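Local coordinates for protein DNA polymerase II large subunit (Pyrococcus horikoshii, PDB 5BKH) that is a mini-intein with protein-splicing activity, derived from the large subunit of an archaeal DNA polymerase, at residues A[14-19]-A[164-169]; A[19-24]-A[51-56]; A[55-60]-A[68-73]. All coordinates share one frame; numbering follows the deposited sequence.

Interaction 1 of 3, residues A[14-19]-A[164-169]; sequences TRILVQ and VIINEN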
loop_
_atom_site.group_PDB
_atom_site.type_symbol
_atom_site.label_atom_id
_atom_site.label_comp_id
_atom_site.label_asym_id
_atom_site.label_seq_id
_atom_site.Cartn_x
_atom_site.Cartn_y
_atom_site.Cartn_z
ATOM N N THR A 14 -19.083 12.589 14.599
ATOM C CA THR A 14 -20.318 11.940 14.176
ATOM C C THR A 14 -21.267 11.788 15.361
ATOM O O THR A 14 -20.875 11.284 16.417
ATOM C CB THR A 14 -20.007 10.580 13.554
ATOM O OG1 THR A 14 -19.642 10.759 12.180
ATOM C CG2 THR A 14 -21.205 9.655 13.642
ATOM N N ARG A 15 -22.512 12.228 15.186
ATOM C CA ARG A 15 -23.510 12.213 16.250
ATOM C C ARG A 15 -24.383 10.970 16.144
ATOM O O ARG A 15 -24.991 10.716 15.099
ATOM C CB ARG A 15 -24.386 13.464 16.200
ATOM C CG ARG A 15 -23.617 14.760 16.056
ATOM C CD ARG A 15 -24.560 15.948 16.038
ATOM N NE ARG A 15 -24.818 16.437 17.387
ATOM C CZ ARG A 15 -24.049 17.310 18.022
ATOM N NH1 ARG A 15 -22.963 17.812 17.457
ATOM N NH2 ARG A 15 -24.375 17.685 19.255
ATOM N N ILE A 16 -24.447 10.203 17.227
ATOM C CA ILE A 16 -25.291 9.024 17.296
ATOM C C ILE A 16 -26.266 9.218 18.443
ATOM O O ILE A 16 -26.039 10.012 19.361
ATOM C CB ILE A 16 -24.485 7.720 17.475
ATOM C CG1 ILE A 16 -24.021 7.565 18.925
ATOM C CG2 ILE A 16 -23.299 7.689 16.522
ATOM C CD1 ILE A 16 -23.544 6.171 19.258
ATOM N N LEU A 17 -27.360 8.470 18.391
ATOM C CA LEU A 17 -28.481 8.702 19.285
ATOM C C LEU A 17 -28.556 7.650 20.391
ATOM O O LEU A 17 -28.552 6.432 20.141
ATOM C CB LEU A 17 -29.772 8.836 18.469
ATOM C CG LEU A 17 -31.205 8.738 18.972
ATOM C CD1 LEU A 17 -32.092 9.623 18.168
ATOM C CD2 LEU A 17 -31.650 7.364 18.595
ATOM N N VAL A 18 -28.604 8.148 21.626
ATOM C CA VAL A 18 -28.485 7.351 22.834
ATOM C C VAL A 18 -29.541 7.829 23.818
ATOM O O VAL A 18 -30.190 8.857 23.625
ATOM C CB VAL A 18 -27.081 7.462 23.475
ATOM C CG1 VAL A 18 -26.055 6.673 22.677
ATOM C CG2 VAL A 18 -26.660 8.926 23.622
ATOM N N GLN A 19 -29.706 7.057 24.882
ATOM C CA GLN A 19 -30.537 7.423 26.015
ATOM C C GLN A 19 -29.640 7.498 27.241
ATOM O O GLN A 19 -29.016 6.497 27.621
ATOM C CB GLN A 19 -31.666 6.411 26.213
ATOM C CG GLN A 19 -32.438 6.571 27.503
ATOM C CD GLN A 19 -33.653 5.669 27.555
ATOM O OE1 GLN A 19 -34.395 5.561 26.581
ATOM N NE2 GLN A 19 -33.857 5.011 28.689
ATOM N N VAL A 164 -26.143 1.543 14.430
ATOM C CA VAL A 164 -26.201 2.823 15.118
ATOM C C VAL A 164 -27.050 3.789 14.300
ATOM O O VAL A 164 -27.111 3.705 13.071
ATOM C CB VAL A 164 -24.769 3.359 15.373
ATOM C CG1 VAL A 164 -24.546 4.711 14.739
ATOM C CG2 VAL A 164 -24.493 3.411 16.860
ATOM N N ILE A 165 -27.725 4.703 14.991
ATOM C CA ILE A 165 -28.684 5.601 14.361
ATOM C C ILE A 165 -28.054 6.981 14.262
ATOM O O ILE A 165 -27.880 7.679 15.268
ATOM C CB ILE A 165 -30.011 5.639 15.128
ATOM C CG1 ILE A 165 -30.637 4.244 15.130
ATOM C CG2 ILE A 165 -30.957 6.649 14.495
ATOM C CD1 ILE A 165 -31.501 3.966 16.328
ATOM N N ILE A 166 -27.727 7.374 13.037
ATOM C CA ILE A 166 -27.076 8.643 12.745
ATOM C C ILE A 166 -28.083 9.495 11.990
ATOM O O ILE A 166 -28.471 9.148 10.867
ATOM C CB ILE A 166 -25.800 8.442 11.915
ATOM C CG1 ILE A 166 -24.812 7.546 12.663
ATOM C CG2 ILE A 166 -25.178 9.786 11.574
ATOM C CD1 ILE A 166 -23.440 7.478 12.035
ATOM N N ASN A 167 -28.493 10.611 12.596
ATOM C CA ASN A 167 -29.593 11.418 12.076
ATOM C C ASN A 167 -30.831 10.547 11.922
ATOM O O ASN A 167 -31.397 10.083 12.917
ATOM C CB ASN A 167 -29.221 12.071 10.741
ATOM C CG ASN A 167 -28.138 13.118 10.886
ATOM O OD1 ASN A 167 -28.029 13.778 11.920
ATOM N ND2 ASN A 167 -27.320 13.268 9.848
ATOM N N GLU A 168 -31.242 10.298 10.679
ATOM C CA GLU A 168 -32.399 9.461 10.398
ATOM C C GLU A 168 -32.021 8.058 9.942
ATOM O O GLU A 168 -32.907 7.205 9.814
ATOM C CB GLU A 168 -33.278 10.122 9.326
ATOM C CG GLU A 168 -33.836 11.482 9.728
ATOM C CD GLU A 168 -35.236 11.734 9.191
ATOM O OE1 GLU A 168 -35.393 11.791 7.953
ATOM O OE2 GLU A 168 -36.175 11.891 10.002
ATOM N N ASN A 169 -30.740 7.795 9.712
ATOM C CA ASN A 169 -30.302 6.586 9.035
ATOM C C ASN A 169 -29.783 5.536 10.010
ATOM O O ASN A 169 -29.306 5.846 11.105
ATOM C CB ASN A 169 -29.217 6.913 8.010
ATOM C CG ASN A 169 -29.730 7.787 6.881
ATOM O OD1 ASN A 169 -29.238 8.892 6.661
ATOM N ND2 ASN A 169 -30.729 7.290 6.159
#

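Interaction 2 of 3, residues A[19-24]-A[51-56]; sequences QINGTP and PKVDIK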
loop_
_atom_site.group_PDB
_atom_site.type_symbol
_atom_site.label_atom_id
_atom_site.label_comp_id
_atom_site.label_asym_id
_atom_site.label_seq_id
_atom_site.Cartn_x
_atom_site.Cartn_y
_atom_site.Cartn_z
ATOM N N GLN A 19 -29.706 7.057 24.882
ATOM C CA GLN A 19 -30.537 7.423 26.015
ATOM C C GLN A 19 -29.640 7.498 27.241
ATOM O O GLN A 19 -29.016 6.497 27.621
ATOM C CB GLN A 19 -31.666 6.411 26.213
ATOM C CG GLN A 19 -32.438 6.571 27.503
ATOM C CD GLN A 19 -33.653 5.669 27.555
ATOM O OE1 GLN A 19 -34.395 5.561 26.581
ATOM N NE2 GLN A 19 -33.857 5.011 28.689
ATOM N N ILE A 20 -29.543 8.691 27.825
ATOM C CA ILE A 20 -28.821 8.909 29.072
ATOM C C ILE A 20 -29.835 9.332 30.127
ATOM O O ILE A 20 -30.665 10.218 29.883
ATOM C CB ILE A 20 -27.681 9.941 28.917
ATOM C CG1 ILE A 20 -28.191 11.384 28.908
ATOM C CG2 ILE A 20 -26.921 9.705 27.628
ATOM C CD1 ILE A 20 -27.142 12.401 28.502
ATOM N N ASN A 21 -29.797 8.659 31.280
ATOM C CA ASN A 21 -30.711 8.925 32.395
ATOM C C ASN A 21 -32.160 9.041 31.923
ATOM O O ASN A 21 -32.906 9.926 32.348
ATOM C CB ASN A 21 -30.284 10.177 33.165
ATOM C CG ASN A 21 -28.933 10.013 33.844
ATOM O OD1 ASN A 21 -28.655 8.983 34.456
ATOM N ND2 ASN A 21 -28.091 11.036 33.743
ATOM N N GLY A 22 -32.560 8.141 31.024
ATOM C CA GLY A 22 -33.917 8.078 30.527
ATOM C C GLY A 22 -34.216 8.979 29.344
ATOM O O GLY A 22 -35.117 8.674 28.557
ATOM N N THR A 23 -33.486 10.082 29.198
ATOM C CA THR A 23 -33.865 10.911 28.062
ATOM C C THR A 23 -32.985 10.610 26.855
ATOM O O THR A 23 -31.777 10.379 27.005
ATOM C CB THR A 23 -33.752 12.398 28.408
ATOM O OG1 THR A 23 -32.381 12.734 28.650
ATOM C CG2 THR A 23 -34.570 12.718 29.649
ATOM N N PRO A 24 -33.570 10.594 25.659
ATOM C CA PRO A 24 -32.782 10.365 24.445
ATOM C C PRO A 24 -32.274 11.657 23.824
ATOM O O PRO A 24 -32.945 12.691 23.824
ATOM C CB PRO A 24 -33.791 9.674 23.520
ATOM C CG PRO A 24 -35.098 10.294 23.900
ATOM C CD PRO A 24 -35.018 10.613 25.381
ATOM N N PRO A 51 -19.022 3.299 32.440
ATOM C CA PRO A 51 -19.720 4.571 32.239
ATOM C C PRO A 51 -19.940 5.290 33.560
ATOM O O PRO A 51 -20.152 4.674 34.607
ATOM C CB PRO A 51 -21.054 4.130 31.621
ATOM C CG PRO A 51 -21.305 2.792 32.238
ATOM C CD PRO A 51 -19.949 2.152 32.456
ATOM N N LYS A 52 -19.873 6.617 33.506
ATOM C CA LYS A 52 -20.162 7.447 34.667
ATOM C C LYS A 52 -21.544 8.082 34.592
ATOM O O LYS A 52 -21.878 8.927 35.429
ATOM C CB LYS A 52 -19.085 8.518 34.843
ATOM C CG LYS A 52 -18.596 9.163 33.560
ATOM C CD LYS A 52 -17.263 9.863 33.798
ATOM C CE LYS A 52 -16.836 10.681 32.596
ATOM N NZ LYS A 52 -15.459 11.224 32.766
ATOM N N VAL A 53 -22.348 7.687 33.609
ATOM C CA VAL A 53 -23.739 8.106 33.483
ATOM C C VAL A 53 -24.510 6.927 32.906
ATOM O O VAL A 53 -23.976 6.168 32.091
ATOM C CB VAL A 53 -23.868 9.373 32.604
ATOM C CG1 VAL A 53 -25.261 9.491 32.000
ATOM C CG2 VAL A 53 -23.526 10.625 33.404
ATOM N N ASP A 54 -25.752 6.745 33.360
ATOM C CA ASP A 54 -26.613 5.697 32.821
ATOM C C ASP A 54 -26.721 5.822 31.305
ATOM O O ASP A 54 -27.394 6.722 30.795
ATOM C CB ASP A 54 -28.000 5.759 33.462
ATOM C CG ASP A 54 -28.080 4.961 34.748
ATOM O OD1 ASP A 54 -27.876 5.552 35.831
ATOM O OD2 ASP A 54 -28.348 3.743 34.674
ATOM N N ILE A 55 -26.056 4.924 30.584
ATOM C CA ILE A 55 -25.902 5.010 29.137
ATOM C C ILE A 55 -26.619 3.837 28.485
ATOM O O ILE A 55 -26.609 2.718 29.011
ATOM C CB ILE A 55 -24.409 5.038 28.739
ATOM C CG1 ILE A 55 -24.213 5.695 27.370
ATOM C CG2 ILE A 55 -23.793 3.639 28.757
ATOM C CD1 ILE A 55 -24.732 7.094 27.285
ATOM N N LYS A 56 -27.273 4.107 27.354
ATOM C CA LYS A 56 -27.688 3.052 26.439
ATOM C C LYS A 56 -27.691 3.631 25.033
ATOM O O LYS A 56 -27.967 4.815 24.840
ATOM C CB LYS A 56 -29.063 2.480 26.806
ATOM C CG LYS A 56 -29.003 1.328 27.806
ATOM C CD LYS A 56 -29.954 0.203 27.453
ATOM C CE LYS A 56 -30.455 -0.497 28.706
ATOM N NZ LYS A 56 -31.163 -1.767 28.385
#

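Interaction 3 of 3, residues A[55-60]-A[68-73]; sequences IKVYSF and VLTDIE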
loop_
_atom_site.group_PDB
_atom_site.type_symbol
_atom_site.label_atom_id
_atom_site.label_comp_id
_atom_site.label_asym_id
_atom_site.label_seq_id
_atom_site.Cartn_x
_atom_site.Cartn_y
_atom_site.Cartn_z
ATOM N N ILE A 55 -26.056 4.924 30.584
ATOM C CA ILE A 55 -25.902 5.010 29.137
ATOM C C ILE A 55 -26.619 3.837 28.485
ATOM O O ILE A 55 -26.609 2.718 29.011
ATOM C CB ILE A 55 -24.409 5.038 28.739
ATOM C CG1 ILE A 55 -24.213 5.695 27.370
ATOM C CG2 ILE A 55 -23.793 3.639 28.757
ATOM C CD1 ILE A 55 -24.732 7.094 27.285
ATOM N N LYS A 56 -27.273 4.107 27.354
ATOM C CA LYS A 56 -27.688 3.052 26.439
ATOM C C LYS A 56 -27.691 3.631 25.033
ATOM O O LYS A 56 -27.967 4.815 24.840
ATOM C CB LYS A 56 -29.063 2.480 26.806
ATOM C CG LYS A 56 -29.003 1.328 27.806
ATOM C CD LYS A 56 -29.954 0.203 27.453
ATOM C CE LYS A 56 -30.455 -0.497 28.706
ATOM N NZ LYS A 56 -31.163 -1.767 28.385
ATOM N N VAL A 57 -27.352 2.800 24.052
ATOM C CA VAL A 57 -27.299 3.244 22.662
ATOM C C VAL A 57 -28.529 2.717 21.937
ATOM O O VAL A 57 -28.963 1.576 22.173
ATOM C CB VAL A 57 -25.990 2.795 21.975
ATOM C CG1 VAL A 57 -25.818 1.309 22.071
ATOM C CG2 VAL A 57 -25.945 3.239 20.524
ATOM N N TYR A 58 -29.113 3.550 21.065
ATOM C CA TYR A 58 -30.269 3.131 20.281
ATOM C C TYR A 58 -29.803 2.369 19.042
ATOM O O TYR A 58 -29.031 2.896 18.230
ATOM C CB TYR A 58 -31.081 4.361 19.896
ATOM C CG TYR A 58 -32.108 4.812 20.916
ATOM C CD1 TYR A 58 -31.982 6.041 21.571
ATOM C CD2 TYR A 58 -33.272 4.084 21.122
ATOM C CE1 TYR A 58 -32.922 6.459 22.484
ATOM C CE2 TYR A 58 -34.236 4.517 22.023
ATOM C CZ TYR A 58 -34.053 5.712 22.696
ATOM O OH TYR A 58 -35.009 6.147 23.590
ATOM N N SER A 59 -30.262 1.124 18.910
ATOM C CA SER A 59 -29.963 0.284 17.761
ATOM C C SER A 59 -31.257 -0.220 17.122
ATOM O O SER A 59 -32.354 0.190 17.523
ATOM C CB SER A 59 -29.074 -0.885 18.189
ATOM O OG SER A 59 -28.483 -1.526 17.076
ATOM N N PHE A 60 -31.146 -1.126 16.151
ATOM C CA PHE A 60 -32.301 -1.633 15.421
ATOM C C PHE A 60 -32.317 -3.153 15.443
ATOM O O PHE A 60 -31.278 -3.798 15.268
ATOM C CB PHE A 60 -32.300 -1.140 13.965
ATOM C CG PHE A 60 -33.610 -1.350 13.252
ATOM C CD1 PHE A 60 -34.647 -0.445 13.400
ATOM C CD2 PHE A 60 -33.804 -2.454 12.438
ATOM C CE1 PHE A 60 -35.851 -0.633 12.752
ATOM C CE2 PHE A 60 -35.009 -2.648 11.784
ATOM C CZ PHE A 60 -36.031 -1.737 11.940
ATOM N N VAL A 68 -34.588 -0.355 19.322
ATOM C CA VAL A 68 -34.329 -1.005 20.602
ATOM C C VAL A 68 -33.166 -0.322 21.315
ATOM O O VAL A 68 -32.354 0.378 20.708
ATOM C CB VAL A 68 -34.050 -2.515 20.403
ATOM C CG1 VAL A 68 -32.690 -2.728 19.765
ATOM C CG2 VAL A 68 -34.188 -3.285 21.714
ATOM N N LEU A 69 -33.116 -0.507 22.636
ATOM C CA LEU A 69 -32.001 -0.079 23.474
ATOM C C LEU A 69 -31.015 -1.217 23.690
ATOM O O LEU A 69 -31.416 -2.366 23.912
ATOM C CB LEU A 69 -32.501 0.422 24.829
ATOM C CG LEU A 69 -33.347 1.690 24.803
ATOM C CD1 LEU A 69 -33.916 1.957 26.170
ATOM C CD2 LEU A 69 -32.458 2.868 24.385
ATOM N N THR A 70 -29.722 -0.897 23.644
ATOM C CA THR A 70 -28.724 -1.904 23.964
ATOM C C THR A 70 -27.579 -1.275 24.745
ATOM O O THR A 70 -27.412 -0.049 24.796
ATOM C CB THR A 70 -28.213 -2.630 22.706
ATOM O OG1 THR A 70 -27.781 -3.950 23.061
ATOM C CG2 THR A 70 -27.059 -1.891 22.072
ATOM N N ASP A 71 -26.802 -2.152 25.376
ATOM C CA ASP A 71 -25.754 -1.740 26.297
ATOM C C ASP A 71 -24.471 -1.408 25.552
ATOM O O ASP A 71 -24.078 -2.103 24.609
ATOM C CB ASP A 71 -25.487 -2.842 27.323
ATOM C CG ASP A 71 -26.624 -3.005 28.312
ATOM O OD1 ASP A 71 -27.218 -1.980 28.710
ATOM O OD2 ASP A 71 -26.923 -4.158 28.690
ATOM N N ILE A 72 -23.815 -0.338 25.994
ATOM C CA ILE A 72 -22.532 0.090 25.449
ATOM C C ILE A 72 -21.443 -0.603 26.264
ATOM O O ILE A 72 -21.090 -0.150 27.353
ATOM C CB ILE A 72 -22.382 1.610 25.495
ATOM C CG1 ILE A 72 -23.485 2.284 24.682
ATOM C CG2 ILE A 72 -21.006 2.018 25.001
ATOM C CD1 ILE A 72 -23.191 3.730 24.341
ATOM N N GLU A 73 -20.904 -1.705 25.739
ATOM C CA GLU A 73 -19.881 -2.437 26.475
ATOM C C GLU A 73 -18.580 -1.641 26.542
ATOM O O GLU A 73 -18.083 -1.328 27.630
ATOM C CB GLU A 73 -19.655 -3.806 25.833
ATOM C CG GLU A 73 -20.879 -4.708 25.883
ATOM C CD GLU A 73 -20.678 -6.013 25.138
ATOM O OE1 GLU A 73 -19.736 -6.093 24.321
ATOM O OE2 GLU A 73 -21.467 -6.957 25.364
#

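Interaction 1 of 3, residues A[14-19]-A[164-169]
Ile16 and Val164 meet through their methyl branches, CG2 of Ile16 lying 3.7 Å from CG1 of Val164, while CD1 of Ile16 reaches CG2 of the same valine at 3.8 Å. With Ile16 CG1 between the backbone N and the carbonyl carbon (chi1 78°), CG2 is set beside the backbone N, facing Val164 CG1; the extended chi2 then carries CD1 to Val164 CG2. The two side chains cross at about a right angle. Further along, CD1 of Ile166 meets CG2 of Thr14 at 3.5 Å, again with side chains crossing at about a right angle; the hydroxyl of Thr14 is engaged by Gln174 instead. On the Leu17 side, CD2 meets CD1 of Ile165 at 4.1 Å, and Leu133 and Ile128 of the second subunit pack on Leu17 and Ile165 respectively.

The backbones are poorly aligned, the strand segments 15-19 and 164-166 running at 121° to each other. One weak hydrogen bond joins them, Leu17 N to Ile165 O (3.3 Å, 133° at the hydrogen), beside a CA-H...O contact from Ile16. A type II' turn, Ile166 to Asn169, ends the second segment. With so little polar pairing, cohesion here probably rests mainly on branched aliphatic side chains.

Interaction 2 of 3, residues A[19-24]-A[51-56]
Gln19 and Lys56 face each other across two antiparallel backbones that come together near the turn joining strands 15-20 and 23-28. Gln19 N donates to Lys56 O at 2.8 Å and nearly straight (165° at the hydrogen). The return bond, Lys56 N to Gln19 O, is 3.0 Å long but bent to 137°, so the pairing is uneven. Past it, Asn21 N gives a third bond to Asp54 O at 3.1 Å, lying in the carbonyl plane on a lone pair. The same oxygen receives a CA-H...O contact from Ile20 CA, also at 3.1 Å, and is thus approached by two neighbouring groups of one chain. Asn21 stands in a type I' turn from Ile20 to Thr23, closed by backbone bonds between those two residues in both directions: a tight beta hairpin whose tip borders the loop before strand 55-61.

Among the side chains, Ile20 touches on two sides. Its CG2 meets CD1 of Ile55 at 3.4 Å, and its CB lies 3.9 Å from CG1 of Val53. Ile55 reaches it because CG1 extends opposite the backbone N (chi1 -156°) and a bend at chi2 then folds CD1 toward Ile20; Phe36 packs on Ile55 as well. The Asn21 amide lies across the two residues before Ile55: ND2 is 3.7 Å from Val53 CG1, and OD1 approaches Asp54 CB at 3.4 Å. Amide and carboxylate planes are steeply inclined to each other, and no hydrogen bond joins them.

Directional bonding across this surface contact is therefore confined to the backbone, while the side chains add an aliphatic patch of Ile20, Val53 and Ile55, suggesting that main-chain bonds do most to position the hairpin tip against the loop.

Interaction 3 of 3, residues A[55-60]-A[68-73]
Four backbone hydrogen bonds, two per pair, lock Val57 to Thr70 and Ser59 to Val68. Val57 N to Thr70 O, Ser59 N to Val68 O and Val68 N to Ser59 O each span 2.9 Å, and Thr70 N to Val57 O 3.0 Å. A long, weak salt bridge joins Lys56 NZ to Asp71 OD1 at 4.0 Å, while OD2 of Asp71 pairs with Lys159. The backbone bonds define the antiparallel beta hairpin of strands 55-61 and 66-78, part of the curled sheet of the intein splicing domain.

On the sheet face that carries Tyr58 and Leu69, CD2 of Leu69 rests over one face of the ring in a CH-pi contact, 3.6 Å from the ring centroid and 20° off the normal. Leu17 and, from the second subunit, Leu133 also pack on Tyr58. A serine in its place would probably leave Leu69 CD2 without its aromatic partner and open a gap toward Leu17. On the other face of the sheet Val57 and Thr70 lie side by side, CG1 to CG2 at 3.4 Å; each methyl occupies the position between backbone N and carbonyl carbon (Val57 chi1 56°). Ile72 CG1 packs 3.6 Å from Val57 CG1, and its CD1 reaches Ile55 CG1 at 3.8 Å.

The three contacts converge on one antiparallel sheet in which strand 55-61 lies between 15-20 and 66-78. Interactions 1 and 2 share Gln19, with centres about 14 Å apart, whereas interactions 2 and 3, their centres about 10 Å apart, share Ile55 and Lys56. Between interactions 1 and 3, centres about 11 Å apart, the sheet continues through Leu17 O and Tyr58 N, 3.1 Å apart and probably hydrogen-bonded. Tyr58, of interaction 3, touches both others: Ile165 CD1 lies 3.3 Å from Tyr58 O, and Tyr58 OH probably hydrogen-bonds Gln19 OE1 at 3.1 Å. Interactions 1 and 3 also touch the second subunit, in keeping with the domain-swapped assembly.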